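PDB 3P06: VP4 protein from Tellina virus 1, which probably cleaves the viral polyprotein as a serine protease, and was captured here as an intramolecular acyl-enzyme complex. Local coordinates for residues L34-I46 / I89-N101. Numbering follows the deposited sequence.
Sequences LSEHIKNPKNTRI and ILVPDNQPQLAFN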
ATOM      1  N   LEU A  34       9.114   9.153  -5.505  1.00 19.58           N
ATOM      2  CA  LEU A  34      10.094   8.968  -4.422  1.00 19.77           C
ATOM      3  C   LEU A  34      11.050   7.823  -4.772  1.00 19.92           C
ATOM      4  O   LEU A  34      11.639   7.221  -3.867  1.00 17.88           O
ATOM      5  CB  LEU A  34       9.371   8.722  -3.076  1.00 21.43           C
ATOM      6  CG  LEU A  34       8.764  10.009  -2.380  1.00 25.76           C
ATOM      7  CD1 LEU A  34       7.452  10.539  -3.038  1.00 25.73           C
ATOM      8  CD2 LEU A  34       8.461   9.699  -0.909  1.00 29.01           C
ATOM      9  N   SER A  35      11.290   7.591  -6.096  1.00 19.16           N
ATOM     10  CA  SER A  35      12.083   6.414  -6.538  1.00 19.81           C
ATOM     11  C   SER A  35      13.532   6.474  -6.037  1.00 21.60           C
ATOM     12  O   SER A  35      14.216   5.463  -6.002  1.00 20.53           O
ATOM     13  CB  SER A  35      12.130   6.347  -8.041  1.00 20.92           C
ATOM     14  OG  SER A  35      12.654   7.600  -8.551  1.00 24.82           O
ATOM     15  N   GLU A  36      13.998   7.655  -5.610  1.00 21.80           N
ATOM     16  CA  GLU A  36      15.340   7.740  -5.078  1.00 24.41           C
ATOM     17  C   GLU A  36      15.430   7.056  -3.687  1.00 23.85           C
ATOM     18  O   GLU A  36      16.510   6.820  -3.186  1.00 25.14           O
ATOM     19  CB  GLU A  36      15.797   9.207  -5.033  1.00 26.25           C
ATOM     20  CG  GLU A  36      15.088  10.025  -3.894  1.00 30.30           C
ATOM     21  CD  GLU A  36      13.662  10.642  -4.306  1.00 40.71           C
ATOM     22  OE1 GLU A  36      13.109  10.356  -5.451  1.00 33.13           O
ATOM     23  OE2 GLU A  36      13.114  11.429  -3.437  1.00 43.17           O
ATOM     24  N   HIS A  37      14.301   6.736  -3.063  1.00 21.39           N
ATOM     25  CA  HIS A  37      14.320   6.034  -1.782  1.00 22.23           C
ATOM     26  C   HIS A  37      14.146   4.511  -1.909  1.00 23.39           C
ATOM     27  O   HIS A  37      14.203   3.765  -0.910  1.00 23.71           O
ATOM     28  CB  HIS A  37      13.277   6.648  -0.852  1.00 22.36           C
ATOM     29  CG  HIS A  37      13.547   8.097  -0.586  1.00 24.40           C
ATOM     30  ND1 HIS A  37      14.643   8.514   0.142  1.00 26.36           N
ATOM     31  CD2 HIS A  37      12.951   9.224  -1.054  1.00 24.70           C
ATOM     32  CE1 HIS A  37      14.666   9.839   0.193  1.00 28.72           C
ATOM     33  NE2 HIS A  37      13.641  10.296  -0.517  1.00 30.33           N
ATOM     34  N   ILE A  38      14.014   4.033  -3.147  1.00 22.95           N
ATOM     35  CA  ILE A  38      13.941   2.577  -3.381  1.00 22.62           C
ATOM     36  C   ILE A  38      15.330   1.988  -3.166  1.00 24.39           C
ATOM     37  O   ILE A  38      16.282   2.379  -3.820  1.00 26.24           O
ATOM     38  CB  ILE A  38      13.405   2.248  -4.775  1.00 23.16           C
ATOM     39  CG1 ILE A  38      11.999   2.830  -4.931  1.00 19.32           C
ATOM     40  CG2 ILE A  38      13.530   0.697  -5.057  1.00 23.25           C
ATOM     41  CD1 ILE A  38      11.552   2.962  -6.419  1.00 16.50           C
ATOM     42  N   LYS A  39      15.491   1.081  -2.210  1.00 25.82           N
ATOM     43  CA  LYS A  39      16.843   0.493  -1.998  1.00 27.58           C
ATOM     44  C   LYS A  39      16.898  -1.031  -2.262  1.00 29.13           C
ATOM     45  O   LYS A  39      17.879  -1.683  -1.928  1.00 30.96           O
ATOM     46  CB  LYS A  39      17.393   0.854  -0.620  1.00 28.88           C
ATOM     47  CG  LYS A  39      17.656   2.389  -0.453  1.00 30.77           C
ATOM     48  CD  LYS A  39      18.714   2.704   0.605  1.00 38.34           C
ATOM     49  CE  LYS A  39      18.700   4.170   0.930  1.00 40.79           C
ATOM     50  NZ  LYS A  39      19.228   4.886  -0.249  1.00 46.93           N
ATOM     51  N   ASN A  40      15.867  -1.597  -2.898  1.00 27.34           N
ATOM     52  CA  ASN A  40      15.942  -2.992  -3.319  1.00 26.30           C
ATOM     53  C   ASN A  40      16.068  -2.950  -4.863  1.00 26.21           C
ATOM     54  O   ASN A  40      15.171  -2.440  -5.528  1.00 24.26           O
ATOM     55  CB  ASN A  40      14.749  -3.827  -2.831  1.00 24.09           C
ATOM     56  CG  ASN A  40      14.886  -5.323  -3.212  1.00 25.58           C
ATOM     57  OD1 ASN A  40      15.464  -5.665  -4.240  1.00 29.37           O
ATOM     58  ND2 ASN A  40      14.419  -6.191  -2.360  1.00 20.78           N
ATOM     59  N   PRO A  41      17.214  -3.417  -5.406  1.00 27.44           N
ATOM     60  CA  PRO A  41      17.430  -3.360  -6.851  1.00 28.20           C
ATOM     61  C   PRO A  41      16.448  -4.301  -7.655  1.00 27.93           C
ATOM     62  O   PRO A  41      16.410  -4.246  -8.885  1.00 28.76           O
ATOM     63  CB  PRO A  41      18.898  -3.830  -7.030  1.00 30.25           C
ATOM     64  CG  PRO A  41      19.176  -4.719  -5.826  1.00 32.67           C
ATOM     65  CD  PRO A  41      18.326  -4.094  -4.682  1.00 28.90           C
ATOM     66  N   LYS A  42      15.658  -5.135  -6.990  1.00 25.11           N
ATOM     67  CA  LYS A  42      14.612  -5.851  -7.716  1.00 24.53           C
ATOM     68  C   LYS A  42      13.367  -4.957  -7.919  1.00 21.53           C
ATOM     69  O   LYS A  42      12.546  -5.256  -8.747  1.00 20.62           O
ATOM     70  CB  LYS A  42      14.213  -7.139  -6.939  1.00 24.62           C
ATOM     71  CG  LYS A  42      15.272  -8.272  -7.146  1.00 32.78           C
ATOM     72  CD  LYS A  42      15.166  -9.389  -6.135  1.00 41.37           C
ATOM     73  CE  LYS A  42      16.471 -10.183  -6.121  1.00 46.18           C
ATOM     74  NZ  LYS A  42      17.161  -9.998  -7.447  1.00 49.33           N
ATOM     75  N   ASN A  43      13.162  -3.945  -7.078  1.00 18.47           N
ATOM     76  CA  ASN A  43      11.917  -3.127  -7.173  1.00 19.23           C
ATOM     77  C   ASN A  43      12.120  -1.941  -8.092  1.00 19.29           C
ATOM     78  O   ASN A  43      11.761  -0.813  -7.769  1.00 19.93           O
ATOM     79  CB  ASN A  43      11.472  -2.585  -5.770  1.00 18.61           C
ATOM     80  CG  ASN A  43      10.962  -3.681  -4.861  1.00 18.28           C
ATOM     81  OD1 ASN A  43      10.541  -4.760  -5.333  1.00 19.19           O
ATOM     82  ND2 ASN A  43      11.043  -3.447  -3.572  1.00 18.84           N
ATOM     83  N   THR A  44      12.711  -2.205  -9.229  1.00 20.73           N
ATOM     84  CA  THR A  44      13.195  -1.158 -10.124  1.00 22.17           C
ATOM     85  C   THR A  44      12.378  -1.226 -11.452  1.00 22.48           C
ATOM     86  O   THR A  44      12.897  -0.906 -12.512  1.00 24.87           O
ATOM     87  CB  THR A  44      14.692  -1.412 -10.383  1.00 23.51           C
ATOM     88  OG1 THR A  44      14.813  -2.812 -10.622  1.00 21.39           O
ATOM     89  CG2 THR A  44      15.583  -1.047  -9.091  1.00 22.63           C
ATOM     90  N   ARG A  45      11.119  -1.649 -11.392  1.00 21.34           N
ATOM     91  CA  ARG A  45      10.243  -1.581 -12.548  1.00 23.35           C
ATOM     92  C   ARG A  45       9.208  -0.442 -12.366  1.00 22.75           C
ATOM     93  O   ARG A  45       8.707  -0.172 -11.255  1.00 20.67           O
ATOM     94  CB  ARG A  45       9.644  -2.978 -12.873  1.00 25.20           C
ATOM     95  CG  ARG A  45       8.374  -2.971 -13.707  1.00 33.89           C
ATOM     96  CD  ARG A  45       8.536  -2.578 -15.269  1.00 44.48           C
ATOM     97  NE  ARG A  45       9.595  -3.263 -16.029  1.00 54.72           N
ATOM     98  CZ  ARG A  45       9.451  -4.408 -16.721  1.00 60.28           C
ATOM     99  NH1 ARG A  45       8.284  -5.053 -16.733  1.00 59.04           N
ATOM    100  NH2 ARG A  45      10.492  -4.914 -17.406  1.00 63.55           N
ATOM    101  N   ILE A  46       8.912   0.268 -13.442  1.00 23.72           N
ATOM    102  CA  ILE A  46       7.955   1.355 -13.333  1.00 24.67           C
ATOM    103  C   ILE A  46       6.751   1.008 -14.216  1.00 24.25           C
ATOM    104  O   ILE A  46       6.955   0.413 -15.256  1.00 27.05           O
ATOM    105  CB  ILE A  46       8.616   2.645 -13.866  1.00 27.47           C
ATOM    106  CG1 ILE A  46       9.808   3.139 -12.971  1.00 25.83           C
ATOM    107  CG2 ILE A  46       7.567   3.796 -14.069  1.00 31.13           C
ATOM    108  CD1 ILE A  46      10.645   4.255 -13.856  1.00 28.38           C
ATOM    109  N   ILE A  89       6.454   9.211   7.017  1.00 16.47           N
ATOM    110  CA  ILE A  89       6.714   7.808   7.148  1.00 16.77           C
ATOM    111  C   ILE A  89       8.169   7.560   7.422  1.00 17.39           C
ATOM    112  O   ILE A  89       9.001   8.386   7.118  1.00 18.07           O
ATOM    113  CB  ILE A  89       6.361   7.019   5.828  1.00 16.33           C
ATOM    114  CG1 ILE A  89       7.101   7.644   4.607  1.00 18.18           C
ATOM    115  CG2 ILE A  89       4.878   7.047   5.649  1.00 15.38           C
ATOM    116  CD1 ILE A  89       6.684   7.077   3.240  1.00 18.51           C
ATOM    117  N   LEU A  90       8.480   6.385   7.913  1.00 16.50           N
ATOM    118  CA  LEU A  90       9.833   6.002   8.054  1.00 17.91           C
ATOM    119  C   LEU A  90      10.041   4.776   7.121  1.00 18.46           C
ATOM    120  O   LEU A  90       9.402   3.726   7.287  1.00 16.18           O
ATOM    121  CB  LEU A  90      10.098   5.663   9.500  1.00 17.96           C
ATOM    122  CG  LEU A  90      11.508   5.192   9.910  1.00 22.12           C
ATOM    123  CD1 LEU A  90      12.553   6.125   9.412  1.00 28.02           C
ATOM    124  CD2 LEU A  90      11.623   5.233  11.428  1.00 27.08           C
ATOM    125  N   VAL A  91      10.948   4.939   6.173  1.00 18.56           N
ATOM    126  CA  VAL A  91      11.219   3.970   5.120  1.00 18.59           C
ATOM    127  C   VAL A  91      12.550   3.301   5.528  1.00 20.03           C
ATOM    128  O   VAL A  91      13.578   3.969   5.689  1.00 19.70           O
ATOM    129  CB  VAL A  91      11.347   4.696   3.743  1.00 17.88           C
ATOM    130  CG1 VAL A  91      11.698   3.712   2.566  1.00 19.17           C
ATOM    131  CG2 VAL A  91      10.001   5.429   3.386  1.00 16.89           C
ATOM    132  N   PRO A  92      12.525   1.986   5.686  1.00 19.68           N
ATOM    133  CA  PRO A  92      13.761   1.292   6.137  1.00 20.86           C
ATOM    134  C   PRO A  92      14.708   1.170   4.936  1.00 22.15           C
ATOM    135  O   PRO A  92      14.253   1.189   3.773  1.00 21.32           O
ATOM    136  CB  PRO A  92      13.259  -0.084   6.589  1.00 19.35           C
ATOM    137  CG  PRO A  92      11.988  -0.312   5.598  1.00 17.75           C
ATOM    138  CD  PRO A  92      11.352   1.086   5.514  1.00 17.92           C
ATOM    139  N   ASP A  93      16.004   1.080   5.219  1.00 24.64           N
ATOM    140  CA  ASP A  93      16.995   0.895   4.173  1.00 26.95           C
ATOM    141  C   ASP A  93      16.953  -0.586   3.706  1.00 28.03           C
ATOM    142  O   ASP A  93      17.246  -0.873   2.577  1.00 28.48           O
ATOM    143  CB  ASP A  93      18.366   1.199   4.723  1.00 27.55           C
ATOM    144  CG  ASP A  93      18.693   2.685   4.693  1.00 32.85           C
ATOM    145  OD1 ASP A  93      17.897   3.516   4.160  1.00 31.01           O
ATOM    146  OD2 ASP A  93      19.793   3.010   5.213  1.00 37.13           O
ATOM    147  N   ASN A  94      16.563  -1.493   4.600  1.00 29.45           N
ATOM    148  CA  ASN A  94      16.398  -2.871   4.236  1.00 30.53           C
ATOM    149  C   ASN A  94      15.002  -3.119   3.725  1.00 26.72           C
ATOM    150  O   ASN A  94      14.044  -3.126   4.479  1.00 25.30           O
ATOM    151  CB  ASN A  94      16.832  -3.818   5.367  1.00 33.71           C
ATOM    152  CG  ASN A  94      18.371  -4.031   5.366  1.00 41.56           C
ATOM    153  OD1 ASN A  94      18.851  -5.137   5.120  1.00 50.36           O
ATOM    154  ND2 ASN A  94      19.135  -2.951   5.564  1.00 45.47           N
ATOM    155  N   GLN A  95      14.916  -3.319   2.410  1.00 23.64           N
ATOM    156  CA  GLN A  95      13.616  -3.304   1.746  1.00 21.70           C
ATOM    157  C   GLN A  95      13.336  -4.651   1.035  1.00 20.99           C
ATOM    158  O   GLN A  95      14.161  -5.157   0.306  1.00 21.28           O
ATOM    159  CB  GLN A  95      13.602  -2.199   0.739  1.00 19.27           C
ATOM    160  CG  GLN A  95      13.769  -0.853   1.391  1.00 21.74           C
ATOM    161  CD  GLN A  95      13.635   0.317   0.421  1.00 20.13           C
ATOM    162  OE1 GLN A  95      13.316   0.137  -0.778  1.00 21.87           O
ATOM    163  NE2 GLN A  95      13.921   1.527   0.920  1.00 18.14           N
ATOM    164  N   PRO A  96      12.176  -5.220   1.283  1.00 21.11           N
ATOM    165  CA  PRO A  96      11.836  -6.469   0.570  1.00 20.37           C
ATOM    166  C   PRO A  96      11.298  -6.200  -0.858  1.00 19.18           C
ATOM    167  O   PRO A  96      10.763  -5.128  -1.199  1.00 17.53           O
ATOM    168  CB  PRO A  96      10.735  -7.057   1.429  1.00 19.66           C
ATOM    169  CG  PRO A  96       9.997  -5.834   1.959  1.00 21.30           C
ATOM    170  CD  PRO A  96      11.111  -4.789   2.226  1.00 19.42           C
ATOM    171  N   GLN A  97      11.428  -7.206  -1.696  1.00 20.28           N
ATOM    172  CA  GLN A  97      10.885  -7.155  -3.066  1.00 20.41           C
ATOM    173  C   GLN A  97       9.373  -7.124  -2.965  1.00 20.60           C
ATOM    174  O   GLN A  97       8.768  -7.848  -2.129  1.00 22.16           O
ATOM    175  CB  GLN A  97      11.389  -8.355  -3.868  1.00 21.65           C
ATOM    176  CG  GLN A  97      10.826  -8.369  -5.293  1.00 19.59           C
ATOM    177  CD  GLN A  97      11.274  -9.578  -6.142  1.00 26.39           C
ATOM    178  OE1 GLN A  97      12.053 -10.394  -5.711  1.00 26.45           O
ATOM    179  NE2 GLN A  97      10.784  -9.645  -7.354  1.00 20.05           N
ATOM    180  N   LEU A  98       8.748  -6.230  -3.728  1.00 18.88           N
ATOM    181  CA  LEU A  98       7.321  -6.135  -3.726  1.00 19.64           C
ATOM    182  C   LEU A  98       6.730  -7.024  -4.812  1.00 20.63           C
ATOM    183  O   LEU A  98       7.167  -6.970  -5.952  1.00 23.37           O
ATOM    184  CB  LEU A  98       6.906  -4.695  -4.051  1.00 18.34           C
ATOM    185  CG  LEU A  98       5.402  -4.474  -4.129  1.00 21.26           C
ATOM    186  CD1 LEU A  98       4.713  -4.556  -2.671  1.00 19.56           C
ATOM    187  CD2 LEU A  98       5.184  -3.124  -4.729  1.00 22.38           C
ATOM    188  N   ALA A  99       5.737  -7.820  -4.465  1.00 21.00           N
ATOM    189  CA  ALA A  99       5.144  -8.807  -5.381  1.00 22.03           C
ATOM    190  C   ALA A  99       3.646  -8.697  -5.388  1.00 22.34           C
ATOM    191  O   ALA A  99       3.063  -8.304  -4.391  1.00 22.19           O
ATOM    192  CB  ALA A  99       5.571 -10.257  -4.975  1.00 23.06           C
ATOM    193  N   PHE A 100       3.034  -9.036  -6.539  1.00 24.79           N
ATOM    194  CA  PHE A 100       1.580  -9.172  -6.728  1.00 23.93           C
ATOM    195  C   PHE A 100       0.883  -7.816  -6.800  1.00 22.69           C
ATOM    196  O   PHE A 100       1.547  -6.803  -6.978  1.00 22.78           O
ATOM    197  CB  PHE A 100       0.997 -10.115  -5.683  1.00 27.65           C
ATOM    198  CG  PHE A 100       1.902 -11.326  -5.367  1.00 33.89           C
ATOM    199  CD1 PHE A 100       2.829 -11.813  -6.303  1.00 44.07           C
ATOM    200  CD2 PHE A 100       1.826 -11.954  -4.144  1.00 40.72           C
ATOM    201  CE1 PHE A 100       3.691 -12.934  -5.998  1.00 50.33           C
ATOM    202  CE2 PHE A 100       2.638 -13.060  -3.825  1.00 44.97           C
ATOM    203  CZ  PHE A 100       3.588 -13.553  -4.750  1.00 47.54           C
ATOM    204  N   ASN A 101      -0.434  -7.771  -6.686  1.00 20.87           N
ATOM    205  CA  ASN A 101      -1.143  -6.600  -7.142  1.00 21.45           C
ATOM    206  C   ASN A 101      -2.114  -6.058  -6.093  1.00 21.20           C
ATOM    207  O   ASN A 101      -2.919  -5.163  -6.376  1.00 21.37           O
ATOM    208  CB  ASN A 101      -1.856  -6.904  -8.486  1.00 21.19           C
ATOM    209  CG  ASN A 101      -0.896  -6.845  -9.667  1.00 23.46           C
ATOM    210  OD1 ASN A 101      -0.096  -7.753  -9.833  1.00 24.58           O
ATOM    211  ND2 ASN A 101      -0.936  -5.738 -10.487  1.00 21.51           N
TER
HETATM  212  O   HOH W   1      17.137  -3.473   0.642  1.00 28.26           O
HETATM  213  O   HOH W   2      11.685  -0.732  -2.638  1.00 15.82           O
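Three side-chain amides, those of Gln95, Asn40 and Asn43, carry the contact by hydrogen-bonding to backbone groups of the facing segment. The carboxamide of Gln95 lies across the backbone of residues 37-39. Its NE2 donates to His37 O (2.9 Å) nearly along the C=O axis, while OE1 accepts from Lys39 N (2.8 Å), which approaches from above the carbonyl plane. NE2 also donates to Pro92 O in its own segment; both of its acceptors lie close to the amide plane, which fixes the rotation of the group. Asn43 grips the other segment in the same two-handed way: ND2 donates to Pro96 O, and OD1 takes a nearly straight bond from Leu98 N (2.8 Å). Asn40 extends its side chain away from its own backbone N (chi1 -177°), which brings ND2 to Gln95 O, while OD1 accepts from Lys42 N in an Asx turn.

Two waters extend the network. One bridges Gln95 OE1 and Asn43 ND2, joining two of the amides; another accepts from Gln95 N and lies near the carbonyls of Lys39 and Asp93.

Lysine methylenes lie against side-chain oxygens beside the amide bonds. The Lys39 chain runs alongside Asp93, CE 3.4 Å from OD1, but its NZ stays 4.8 Å from that oxygen. Lys42 CD rests 3.3 Å from Gln97 OE1, whereas NE2 of Gln97 is hydrogen-bonded to Ser59 OG.

The loop before edge strand 45-48 thus meets the connection between strands 88-92 and 98-99 and the first residue of edge strand 98-99. Leu98 lies about 7 Å, side chain to side chain, from Ser102, the predicted nucleophile. The buried Gln95 and Asn43 each use amide oxygen and nitrogen on main-chain groups across the contact, satisfying polar atoms of these loops without a salt bridge; the fit therefore depends on how each amide is turned.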